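Local coordinates for monoamine oxidase regulatory protein, putative (Archaeoglobus fulgidus, PDB 1Q6W), which is of unproven function but has the hot dog fold of MaoC-like dehydratases and so probably acts on thioester-linked acyl substrates, at residues A[118-123]-A[131-136]. Sequence-based numbering, arbitrary orientation.
Sequences EVVEKQ and VVTYKL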
loop_
_atom_site.group_PDB
_atom_site.type_symbol
_atom_site.label_atom_id
_atom_site.label_comp_id
_atom_site.label_asym_id
_atom_site.label_seq_id
_atom_site.Cartn_x
_atom_site.Cartn_y
_atom_site.Cartn_z
ATOM N N GLU A 118 7.100 11.491 -10.334
ATOM C CA GLU A 118 7.191 12.813 -10.936
ATOM C C GLU A 118 6.272 13.787 -10.212
ATOM O O GLU A 118 5.135 13.452 -9.898
ATOM C CB GLU A 118 6.817 12.738 -12.412
ATOM C CG GLU A 118 6.903 14.050 -13.131
ATOM C CD GLU A 118 6.489 13.933 -14.576
ATOM O OE1 GLU A 118 6.533 14.963 -15.292
ATOM O OE2 GLU A 118 6.121 12.808 -14.996
ATOM N N VAL A 119 6.770 14.987 -9.925
ATOM C CA VAL A 119 5.945 15.973 -9.249
ATOM C C VAL A 119 4.914 16.486 -10.238
ATOM O O VAL A 119 5.269 17.002 -11.307
ATOM C CB VAL A 119 6.771 17.169 -8.744
ATOM C CG1 VAL A 119 5.840 18.194 -8.067
ATOM C CG2 VAL A 119 7.869 16.675 -7.795
ATOM N N VAL A 120 3.640 16.351 -9.883
ATOM C CA VAL A 120 2.575 16.788 -10.767
ATOM C C VAL A 120 1.679 17.869 -10.190
ATOM O O VAL A 120 0.912 18.487 -10.913
ATOM C CB VAL A 120 1.696 15.600 -11.196
ATOM C CG1 VAL A 120 2.547 14.580 -11.939
ATOM C CG2 VAL A 120 0.996 14.990 -9.977
ATOM N N GLU A 121 1.780 18.115 -8.897
ATOM C CA GLU A 121 0.933 19.124 -8.278
ATOM C C GLU A 121 1.478 19.675 -6.962
ATOM O O GLU A 121 2.208 19.000 -6.224
ATOM C CB GLU A 121 -0.456 18.537 -8.060
ATOM C CG GLU A 121 -1.440 19.460 -7.376
ATOM C CD GLU A 121 -2.822 18.836 -7.239
ATOM O OE1 GLU A 121 -3.705 19.472 -6.624
ATOM O OE2 GLU A 121 -3.028 17.709 -7.748
ATOM N N LYS A 122 1.117 20.920 -6.681
ATOM C CA LYS A 122 1.529 21.594 -5.457
ATOM C C LYS A 122 0.370 22.440 -5.003
ATOM O O LYS A 122 -0.241 23.151 -5.789
ATOM C CB LYS A 122 2.740 22.487 -5.698
ATOM C CG LYS A 122 3.969 21.748 -6.180
ATOM C CD LYS A 122 5.155 22.671 -6.268
ATOM C CE LYS A 122 5.433 23.322 -4.925
ATOM N NZ LYS A 122 6.621 24.212 -4.990
ATOM N N GLN A 123 0.088 22.373 -3.719
ATOM C CA GLN A 123 -1.024 23.096 -3.145
ATOM C C GLN A 123 -0.541 23.726 -1.844
ATOM O O GLN A 123 0.231 23.108 -1.106
ATOM C CB GLN A 123 -2.127 22.088 -2.853
ATOM C CG GLN A 123 -3.534 22.593 -2.837
ATOM C CD GLN A 123 -4.506 21.477 -2.471
ATOM O OE1 GLN A 123 -4.328 20.323 -2.888
ATOM N NE2 GLN A 123 -5.539 21.814 -1.694
ATOM N N VAL A 131 1.248 20.864 0.294
ATOM C CA VAL A 131 1.247 19.466 -0.109
ATOM C C VAL A 131 1.728 19.309 -1.546
ATOM O O VAL A 131 1.345 20.069 -2.438
ATOM C CB VAL A 131 -0.151 18.816 0.023
ATOM C CG1 VAL A 131 -0.624 18.886 1.457
ATOM C CG2 VAL A 131 -1.129 19.505 -0.882
ATOM N N VAL A 132 2.593 18.324 -1.756
ATOM C CA VAL A 132 3.128 18.039 -3.074
ATOM C C VAL A 132 2.545 16.712 -3.515
ATOM O O VAL A 132 2.478 15.763 -2.729
ATOM C CB VAL A 132 4.670 17.946 -3.028
ATOM C CG1 VAL A 132 5.228 17.595 -4.411
ATOM C CG2 VAL A 132 5.241 19.271 -2.523
ATOM N N THR A 133 2.100 16.649 -4.761
ATOM C CA THR A 133 1.541 15.413 -5.288
ATOM C C THR A 133 2.460 14.800 -6.345
ATOM O O THR A 133 2.933 15.492 -7.249
ATOM C CB THR A 133 0.157 15.652 -5.904
ATOM O OG1 THR A 133 -0.741 16.059 -4.868
ATOM C CG2 THR A 133 -0.367 14.367 -6.583
ATOM N N TYR A 134 2.698 13.498 -6.228
ATOM C CA TYR A 134 3.579 12.805 -7.154
ATOM C C TYR A 134 2.843 11.769 -7.964
ATOM O O TYR A 134 1.878 11.169 -7.496
ATOM C CB TYR A 134 4.716 12.104 -6.395
ATOM C CG TYR A 134 5.556 13.014 -5.535
ATOM C CD1 TYR A 134 5.087 13.480 -4.302
ATOM C CD2 TYR A 134 6.835 13.412 -5.947
ATOM C CE1 TYR A 134 5.880 14.321 -3.502
ATOM C CE2 TYR A 134 7.624 14.242 -5.167
ATOM C CZ TYR A 134 7.149 14.695 -3.948
ATOM O OH TYR A 134 7.955 15.523 -3.181
ATOM N N LYS A 135 3.309 11.553 -9.182
ATOM C CA LYS A 135 2.727 10.538 -10.036
ATOM C C LYS A 135 3.729 9.392 -10.011
ATOM O O LYS A 135 4.894 9.573 -10.358
ATOM C CB LYS A 135 2.559 11.048 -11.467
ATOM C CG LYS A 135 1.817 10.082 -12.364
ATOM C CD LYS A 135 1.694 10.630 -13.781
ATOM C CE LYS A 135 0.733 9.794 -14.633
ATOM N NZ LYS A 135 1.157 8.368 -14.763
ATOM N N LEU A 136 3.288 8.219 -9.575
ATOM C CA LEU A 136 4.162 7.068 -9.510
ATOM C C LEU A 136 3.945 6.142 -10.696
ATOM O O LEU A 136 2.807 5.855 -11.082
ATOM C CB LEU A 136 3.913 6.299 -8.214
ATOM C CG LEU A 136 4.745 5.036 -8.005
ATOM C CD1 LEU A 136 6.216 5.399 -7.949
ATOM C CD2 LEU A 136 4.337 4.365 -6.717
#
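Thr133 sits opposite two residues, Val120 and Glu121, and so forms a classic beta bulge with them in the antiparallel hairpin of strands 112-126 and 129-139, part of the curved sheet of the hot dog fold. At the bulge, Thr133 O takes a nearly straight bond from Val120 N (2.9 Å, 170° at the hydrogen) and a weak one from Glu121 N at 3.3 Å. Thr133 N in turn donates to Glu121 O. Paired backbone bonds also join Glu118 to Lys135 and Gln123 to Val131, on either side of the bulge.

The apolar contacts of Val119 lie on the face it shares with Val132 and Tyr134. With CG1 anti to the backbone N (chi1 179°), that methyl meets Val132 CG1 at 3.8 Å, while CG2 packs against Tyr134 CE2 at 3.6 Å, oblique to the ring. Ile18 also touches Val119, and Tyr151 of the next strand meets the Tyr134 ring. With an alanine in place of Val119 both methyls go, which is likely to open a gap between the Tyr134 ring and Val132.

Lys135 and Thr133 belong to the other face. Lys135 sends its amine to a salt bridge with Glu137, while its CB lies 3.6 Å from CG1 of Val120, the extra residue of the bulge; the second methyl, Val120 CG2, sits 3.7 Å from Thr133 CG2.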